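PDB 2GLF: probable M18 family aminopeptidase 1 from Thermotoga maritima, which probably acts as a metal-dependent aminopeptidase of the M18 family, removing amino acids from the N-terminal end of peptides. Local coordinates for residues A370-V373 with A374-K378; G401-A404 with K405-E409; F437-Y440 with V441-S445; R360-Y363 with S364-D367. All blocks are in the same frame, centred on the assembly; numbering follows the deposited sequence.

Interaction 1: A370-V373 with A374-K378; sequences AEFV and ARVRK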
# COMPACT_ATOMS: atom_id res chain seq x y z
N ALA A 370 -41.68 -20.70 -16.69
CA ALA A 370 -41.70 -20.94 -18.12
C ALA A 370 -43.13 -20.96 -18.66
O ALA A 370 -43.41 -20.38 -19.72
CB ALA A 370 -41.01 -22.26 -18.42
N GLU A 371 -44.04 -21.62 -17.94
CA GLU A 371 -45.43 -21.71 -18.38
C GLU A 371 -46.03 -20.33 -18.64
O GLU A 371 -46.71 -20.13 -19.65
CB GLU A 371 -46.28 -22.45 -17.35
CG GLU A 371 -45.56 -22.84 -16.07
CD GLU A 371 -44.59 -23.99 -16.26
OE1 GLU A 371 -45.05 -25.12 -16.53
OE2 GLU A 371 -43.37 -23.75 -16.13
N PHE A 372 -45.79 -19.39 -17.74
CA PHE A 372 -46.33 -18.04 -17.91
C PHE A 372 -45.64 -17.31 -19.06
O PHE A 372 -46.30 -16.60 -19.83
CB PHE A 372 -46.17 -17.24 -16.62
CG PHE A 372 -46.96 -15.96 -16.62
CD1 PHE A 372 -46.40 -14.79 -16.13
CD2 PHE A 372 -48.25 -15.93 -17.12
CE1 PHE A 372 -47.13 -13.60 -16.13
CE2 PHE A 372 -48.99 -14.75 -17.14
CZ PHE A 372 -48.43 -13.58 -16.64
N VAL A 373 -44.33 -17.46 -19.19
CA VAL A 373 -43.63 -16.81 -20.28
C VAL A 373 -44.19 -17.38 -21.59
O VAL A 373 -44.27 -16.69 -22.61
CB VAL A 373 -42.10 -17.06 -20.21
CG1 VAL A 373 -41.40 -16.33 -21.34
CG2 VAL A 373 -41.57 -16.60 -18.86
N ALA A 374 -44.58 -18.65 -21.54
CA ALA A 374 -45.15 -19.32 -22.70
C ALA A 374 -46.46 -18.61 -23.08
O ALA A 374 -46.65 -18.21 -24.23
CB ALA A 374 -45.42 -20.78 -22.38
N ARG A 375 -47.34 -18.46 -22.11
CA ARG A 375 -48.62 -17.80 -22.34
C ARG A 375 -48.45 -16.38 -22.87
O ARG A 375 -49.18 -15.95 -23.75
CB ARG A 375 -49.43 -17.78 -21.04
CG ARG A 375 -49.87 -19.17 -20.58
CD ARG A 375 -50.57 -19.09 -19.24
NE ARG A 375 -51.70 -18.17 -19.27
CZ ARG A 375 -52.32 -17.70 -18.20
NH1 ARG A 375 -51.90 -18.06 -16.98
NH2 ARG A 375 -53.35 -16.87 -18.33
N VAL A 376 -47.47 -15.66 -22.34
CA VAL A 376 -47.22 -14.29 -22.77
C VAL A 376 -46.61 -14.28 -24.18
O VAL A 376 -46.94 -13.42 -24.99
CB VAL A 376 -46.26 -13.57 -21.80
CG1 VAL A 376 -45.92 -12.17 -22.33
CG2 VAL A 376 -46.89 -13.48 -20.43
N ARG A 377 -45.74 -15.23 -24.45
CA ARG A 377 -45.08 -15.30 -25.74
C ARG A 377 -46.09 -15.58 -26.85
O ARG A 377 -45.94 -15.10 -27.97
CB ARG A 377 -44.01 -16.40 -25.73
CG ARG A 377 -42.76 -16.04 -26.51
CD ARG A 377 -42.56 -16.88 -27.75
NE ARG A 377 -42.36 -18.28 -27.42
CZ ARG A 377 -41.85 -19.18 -28.26
NH1 ARG A 377 -41.47 -18.82 -29.48
NH2 ARG A 377 -41.73 -20.44 -27.87
N LYS A 378 -47.13 -16.35 -26.52
CA LYS A 378 -48.17 -16.71 -27.48
C LYS A 378 -48.98 -15.48 -27.88
O LYS A 378 -49.10 -15.16 -29.07
CB LYS A 378 -49.09 -17.77 -26.89
CG LYS A 378 -49.95 -18.50 -27.91
CD LYS A 378 -50.69 -19.66 -27.25
CE LYS A 378 -51.42 -20.53 -28.28
NZ LYS A 378 -52.55 -19.82 -28.94
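F372 and V376, one helical turn apart, meet through a CH-pi contact: the V376 methyl CG2 sits over the centre of one face of the F372 ring, 4.1 Å from its centroid and 11° off the ring normal. The phenylalanine reaches this place because CG is anti to the backbone N (chi1 -168°), which swings the ring back along its own carbonyl side toward the next turn. V376 offers CG2 to it, the methyl that lies beside its backbone N and also rests 3.2 Å from F372 O. R375 takes part more loosely: its chain, bent at chi3, brings NH1 obliquely to 4.2 Å from F372 CD2, with that carbon over one face of the guanidinium. The backbone beneath is the N-terminal part, the first two turns or so, of helix 370-382 in a beta-alpha-beta unit between strands 351-354 and 387-389. Four successive i to i+4 bonds hold it, among them V376 N to F372 O at 2.9 Å and R377 N to V373 O at 2.8 Å. The ring continues onto I415 of strand 414-421, and V376 onto M417. On other sides of the helix the charges leave for the second subunit, E371 to R34 and R377 to E218 and D219. The helix is thus split by chemistry: an apolar phenylalanine-valine pair seals it to its own sheet, while E371 and R377 find their opposite charges on the neighbouring chain.

Interaction 2: G401-A404 with K405-E409; sequences GTIA and KFFAE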
# COMPACT_ATOMS: atom_id res chain seq x y z
N GLY A 401 -34.41 -5.75 -9.12
CA GLY A 401 -35.55 -5.96 -8.24
C GLY A 401 -36.67 -4.97 -8.52
O GLY A 401 -36.50 -3.77 -8.33
N THR A 402 -37.81 -5.48 -8.99
CA THR A 402 -38.96 -4.63 -9.28
C THR A 402 -40.09 -5.03 -8.34
O THR A 402 -39.91 -5.90 -7.48
CB THR A 402 -39.45 -4.81 -10.72
OG1 THR A 402 -39.78 -6.18 -10.94
CG2 THR A 402 -38.38 -4.38 -11.71
N ILE A 403 -41.25 -4.41 -8.50
CA ILE A 403 -42.38 -4.70 -7.63
C ILE A 403 -43.10 -6.01 -7.98
O ILE A 403 -43.99 -6.45 -7.26
CB ILE A 403 -43.40 -3.55 -7.63
CG1 ILE A 403 -44.15 -3.48 -8.97
CG2 ILE A 403 -42.69 -2.24 -7.38
CD1 ILE A 403 -45.30 -2.49 -8.96
N ALA A 404 -42.69 -6.63 -9.08
CA ALA A 404 -43.29 -7.88 -9.51
C ALA A 404 -43.36 -8.89 -8.36
O ALA A 404 -44.40 -9.49 -8.11
CB ALA A 404 -42.51 -8.47 -10.67
N LYS A 405 -42.25 -9.07 -7.66
CA LYS A 405 -42.19 -10.02 -6.55
C LYS A 405 -43.39 -9.93 -5.58
O LYS A 405 -43.96 -10.95 -5.18
CB LYS A 405 -40.89 -9.83 -5.76
CG LYS A 405 -40.81 -8.52 -5.01
CD LYS A 405 -39.64 -8.50 -4.03
CE LYS A 405 -38.30 -8.47 -4.75
NZ LYS A 405 -37.19 -8.33 -3.77
N PHE A 406 -43.76 -8.70 -5.21
CA PHE A 406 -44.86 -8.48 -4.27
C PHE A 406 -46.19 -9.04 -4.72
O PHE A 406 -46.98 -9.52 -3.90
CB PHE A 406 -45.01 -6.99 -3.99
CG PHE A 406 -43.75 -6.35 -3.48
CD1 PHE A 406 -43.06 -6.91 -2.41
CD2 PHE A 406 -43.25 -5.19 -4.08
CE1 PHE A 406 -41.88 -6.34 -1.95
CE2 PHE A 406 -42.07 -4.61 -3.62
CZ PHE A 406 -41.38 -5.19 -2.55
N PHE A 407 -46.45 -8.99 -6.02
CA PHE A 407 -47.71 -9.50 -6.53
C PHE A 407 -47.67 -11.02 -6.66
O PHE A 407 -48.67 -11.69 -6.40
CB PHE A 407 -48.04 -8.83 -7.87
CG PHE A 407 -48.31 -7.37 -7.73
CD1 PHE A 407 -47.26 -6.47 -7.58
CD2 PHE A 407 -49.61 -6.89 -7.66
CE1 PHE A 407 -47.50 -5.13 -7.35
CE2 PHE A 407 -49.87 -5.54 -7.43
CZ PHE A 407 -48.81 -4.66 -7.27
N ALA A 408 -46.52 -11.55 -7.05
CA ALA A 408 -46.36 -12.99 -7.17
C ALA A 408 -46.45 -13.54 -5.75
O ALA A 408 -46.77 -14.71 -5.53
CB ALA A 408 -45.01 -13.32 -7.78
N GLU A 409 -46.17 -12.67 -4.79
CA GLU A 409 -46.19 -12.98 -3.37
C GLU A 409 -47.65 -13.19 -2.95
O GLU A 409 -47.93 -13.88 -1.98
CB GLU A 409 -45.60 -11.81 -2.57
CG GLU A 409 -44.62 -12.21 -1.48
CD GLU A 409 -43.99 -11.00 -0.79
OE1 GLU A 409 -44.71 -10.30 -0.04
OE2 GLU A 409 -42.79 -10.74 -1.00
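The start of the short helix 404-408, close to the metal centre, is built here, with T402 as the capping residue ahead of the turn. Its OG1 accepts a long, weak bond from A404 N at 3.5 Å, and the same hydroxyl has a firmer partner in D416. A404 O then takes two donors: A408 N at 3.1 Å, nearly in line with the carbonyl, and F407 N, which stands well above the carbonyl plane. I403 packs on both phenylalanines. With CG1 wedged between backbone N and carbonyl carbon (chi1 71°), its CD1 runs alongside F407 and ends 3.8 Å from CE1, while I403 CB lies 3.9 Å from F406 CD2. The F407 ring presents its edge to I403 O, CD1 being 3.3 Å away. K405 CG covers the centre of one face of the F406 ring; replacing F406 by an alanine would probably leave this methylene and I403 CB without their aromatic neighbour and open a gap beside S282. I403 also touches V90, near H92, which binds manganese. A404 O and the packing of I403 and K405 on the two rings thus hold the helix start, while K405 NZ bonds S364 O.

Interaction 3: F437-Y440 with V441-S445; sequences FETY and VAYRS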
# COMPACT_ATOMS: atom_id res chain seq x y z
N PHE A 437 -44.50 3.35 -28.13
CA PHE A 437 -45.72 2.91 -28.80
C PHE A 437 -45.93 1.41 -28.71
O PHE A 437 -47.00 0.94 -28.33
CB PHE A 437 -45.66 3.31 -30.28
CG PHE A 437 -46.94 3.07 -31.03
CD1 PHE A 437 -48.07 3.84 -30.78
CD2 PHE A 437 -47.02 2.07 -32.01
CE1 PHE A 437 -49.25 3.64 -31.48
CE2 PHE A 437 -48.19 1.86 -32.72
CZ PHE A 437 -49.32 2.65 -32.45
N GLU A 438 -44.90 0.65 -29.06
CA GLU A 438 -45.02 -0.79 -29.03
C GLU A 438 -45.35 -1.34 -27.65
O GLU A 438 -45.97 -2.39 -27.52
CB GLU A 438 -43.76 -1.44 -29.56
CG GLU A 438 -43.97 -2.89 -29.95
CD GLU A 438 -44.99 -3.06 -31.07
OE1 GLU A 438 -45.32 -4.21 -31.41
OE2 GLU A 438 -45.46 -2.03 -31.60
N THR A 439 -44.93 -0.62 -26.61
CA THR A 439 -45.21 -1.06 -25.25
C THR A 439 -46.72 -0.97 -25.08
O THR A 439 -47.36 -1.91 -24.60
CB THR A 439 -44.52 -0.16 -24.22
OG1 THR A 439 -43.11 -0.39 -24.27
CG2 THR A 439 -45.03 -0.45 -22.82
N TYR A 440 -47.27 0.17 -25.49
CA TYR A 440 -48.71 0.42 -25.45
C TYR A 440 -49.47 -0.69 -26.17
O TYR A 440 -50.54 -1.10 -25.75
CB TYR A 440 -49.01 1.76 -26.12
CG TYR A 440 -50.43 1.89 -26.61
CD1 TYR A 440 -51.49 2.02 -25.72
CD2 TYR A 440 -50.71 1.87 -27.97
CE1 TYR A 440 -52.80 2.13 -26.17
CE2 TYR A 440 -52.01 1.98 -28.44
CZ TYR A 440 -53.05 2.11 -27.54
OH TYR A 440 -54.34 2.19 -28.01
N VAL A 441 -48.91 -1.14 -27.29
CA VAL A 441 -49.53 -2.20 -28.06
C VAL A 441 -49.48 -3.50 -27.28
O VAL A 441 -50.48 -4.20 -27.15
CB VAL A 441 -48.82 -2.39 -29.41
CG1 VAL A 441 -49.46 -3.53 -30.18
CG2 VAL A 441 -48.88 -1.10 -30.21
N ALA A 442 -48.30 -3.83 -26.75
CA ALA A 442 -48.11 -5.05 -25.97
C ALA A 442 -49.06 -5.08 -24.77
O ALA A 442 -49.75 -6.07 -24.56
CB ALA A 442 -46.66 -5.15 -25.51
N TYR A 443 -49.08 -4.00 -24.00
CA TYR A 443 -49.94 -3.92 -22.82
C TYR A 443 -51.43 -4.08 -23.12
O TYR A 443 -52.16 -4.71 -22.36
CB TYR A 443 -49.73 -2.58 -22.11
CG TYR A 443 -48.44 -2.47 -21.34
CD1 TYR A 443 -48.07 -1.27 -20.75
CD2 TYR A 443 -47.59 -3.57 -21.19
CE1 TYR A 443 -46.88 -1.16 -20.03
CE2 TYR A 443 -46.41 -3.47 -20.47
CZ TYR A 443 -46.05 -2.26 -19.89
OH TYR A 443 -44.88 -2.14 -19.18
N ARG A 444 -51.88 -3.49 -24.22
CA ARG A 444 -53.28 -3.54 -24.61
C ARG A 444 -53.69 -4.94 -25.05
O ARG A 444 -54.72 -5.46 -24.61
CB ARG A 444 -53.55 -2.56 -25.76
CG ARG A 444 -54.95 -2.65 -26.32
CD ARG A 444 -55.16 -1.66 -27.45
NE ARG A 444 -56.44 -1.88 -28.12
CZ ARG A 444 -56.94 -1.10 -29.07
NH1 ARG A 444 -56.27 -0.02 -29.47
NH2 ARG A 444 -58.11 -1.39 -29.62
N SER A 445 -52.89 -5.53 -25.92
CA SER A 445 -53.19 -6.86 -26.41
C SER A 445 -52.97 -7.93 -25.35
O SER A 445 -53.42 -9.06 -25.49
CB SER A 445 -52.36 -7.16 -27.66
OG SER A 445 -50.99 -6.90 -27.43
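T439 and Y443 meet on one flank of the C-terminal helix 433-449, which packs against helix 248-263 and strand 351-354. Four i to i+4 backbone bonds run through this stretch, the straightest being Y443 N to T439 O (2.8 Å, 176°). Among aromatic contacts, T439 CG2 lies over one face of the Y443 ring, offset toward its rim, 3.7 Å from the centroid. The methyl gets there by lying anti to the backbone N, with OG1 turned back to D435 O; Y443 OH goes to M417 O. Apolar packing centres on V441 CG2, which approaches one face of the F437 ring (3.9 Å to CE2). E438 OE2 lies 3.8 Å from the same methyl, and its partner oxygen OE1 bonds I386 N. The polar side-chain pair, Y440 and R444, lies alongside with ring and guanidinium planes 61° apart. Y440 OH is shared with S263, and its ring stacks on F19. A phenylalanine in place of Y440 would probably keep that stack but leave R444 NH1 and S263 OG without their common hydroxyl partner. R444 NH1 donates a hydrogen bond to Y440 OH at 3.3 Å, the oxygen tilted 24° from the guanidinium plane.

Interaction 4: R360-Y363 with S364-D367; sequences RGKY and STND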
# COMPACT_ATOMS: atom_id res chain seq x y z
N ARG A 360 -26.59 -11.34 -7.07
CA ARG A 360 -25.70 -12.49 -7.13
C ARG A 360 -26.42 -13.82 -7.45
O ARG A 360 -26.53 -14.71 -6.60
CB ARG A 360 -24.95 -12.61 -5.81
CG ARG A 360 -24.10 -11.39 -5.47
CD ARG A 360 -22.84 -11.37 -6.29
NE ARG A 360 -22.02 -12.54 -6.00
CZ ARG A 360 -20.84 -12.79 -6.56
NH1 ARG A 360 -20.34 -11.95 -7.45
NH2 ARG A 360 -20.17 -13.89 -6.23
N GLY A 361 -26.91 -13.96 -8.68
CA GLY A 361 -27.58 -15.20 -9.04
C GLY A 361 -29.06 -15.29 -8.67
O GLY A 361 -29.46 -16.22 -7.98
N LYS A 362 -29.85 -14.33 -9.13
CA LYS A 362 -31.29 -14.29 -8.90
C LYS A 362 -31.82 -14.09 -7.47
O LYS A 362 -32.91 -14.56 -7.15
CB LYS A 362 -31.95 -15.55 -9.47
CG LYS A 362 -32.16 -15.53 -10.97
CD LYS A 362 -31.14 -16.39 -11.67
CE LYS A 362 -31.57 -16.66 -13.10
NZ LYS A 362 -32.88 -17.39 -13.13
N TYR A 363 -31.07 -13.39 -6.63
CA TYR A 363 -31.53 -13.15 -5.26
C TYR A 363 -32.62 -12.09 -5.24
O TYR A 363 -32.60 -11.17 -6.06
CB TYR A 363 -30.40 -12.68 -4.34
CG TYR A 363 -29.26 -13.65 -4.18
CD1 TYR A 363 -29.37 -14.97 -4.60
CD2 TYR A 363 -28.06 -13.24 -3.59
CE1 TYR A 363 -28.30 -15.86 -4.46
CE2 TYR A 363 -26.99 -14.12 -3.45
CZ TYR A 363 -27.12 -15.43 -3.88
OH TYR A 363 -26.06 -16.30 -3.78
N SER A 364 -33.54 -12.22 -4.30
CA SER A 364 -34.63 -11.27 -4.10
C SER A 364 -35.35 -10.77 -5.36
O SER A 364 -35.70 -9.60 -5.45
CB SER A 364 -34.10 -10.06 -3.33
OG SER A 364 -33.46 -10.46 -2.14
N THR A 365 -35.57 -11.65 -6.33
CA THR A 365 -36.26 -11.25 -7.54
C THR A 365 -37.28 -12.27 -7.99
O THR A 365 -37.11 -13.48 -7.80
CB THR A 365 -35.29 -11.02 -8.71
OG1 THR A 365 -36.02 -10.55 -9.85
CG2 THR A 365 -34.58 -12.31 -9.09
N ASN A 366 -38.35 -11.78 -8.59
CA ASN A 366 -39.38 -12.67 -9.11
C ASN A 366 -38.79 -13.30 -10.37
O ASN A 366 -38.03 -12.66 -11.08
CB ASN A 366 -40.64 -11.89 -9.46
CG ASN A 366 -41.65 -12.73 -10.20
OD1 ASN A 366 -41.96 -12.46 -11.36
ND2 ASN A 366 -42.15 -13.77 -9.54
N ASP A 367 -39.13 -14.55 -10.63
CA ASP A 367 -38.61 -15.23 -11.81
C ASP A 367 -39.73 -15.95 -12.55
O ASP A 367 -40.00 -17.14 -12.30
CB ASP A 367 -37.52 -16.22 -11.39
CG ASP A 367 -36.82 -16.84 -12.57
OD1 ASP A 367 -35.85 -17.60 -12.35
OD2 ASP A 367 -37.23 -16.57 -13.72
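K362 NZ is gripped by two carboxylates: it makes a salt bridge to D367 OD1 at 3.1 Å, weak as a hydrogen bond, and another to D99 of the second subunit. The pair spans a loop of the beta-alpha-beta unit, the link from strand 351-354 to helix 370-382, at a subunit interface. The two charges are five positions apart in the chain; the lysine bends at chi2 (103°) and again at chi4 (-61°), its end comes nearer to D367, and the two side chains meet at a slant. D367 carries CG anti to its backbone N (chi1 -173°), which turns the carboxylate toward K362; its OD2 holds K355 in a second salt bridge. K362 also lies against Y356 in a cation-pi contact. Such a mixed cluster of lysines and aspartates is likely to let each charge balance its neighbours across the interface. Y363 OH reaches G120 O of the second subunit in a weak bond, and S364 makes backbone bonds to that chain. T365 turns its methyl to the K362 backbone, while its OG1 accepts from T357 N. T365 CG2 rests 3.4 Å from K362 O and 4.2 Å from K362 CB.

In the fold
Interactions 1 and 3 are buried helix turns, both pairing a methyl with an aromatic face, and their centres lie 17 Å apart without touching. They differ in company: 437-445 is covered by its own chain alone, whereas 370-378 turns charged residues to the second subunit. Interaction 4 leads directly into interaction 1 along the chain and is likewise buried at that interface, but works by lysine-aspartate pairing in a loop instead of by regular helix bonds. Interactions 2 and 4 do touch, through K405 and through A408 on N366. Interaction 2 is only partly buried, yet of the four it comes closest to the metals, with T402 about 6 Å from a manganese ion, side chain to ion.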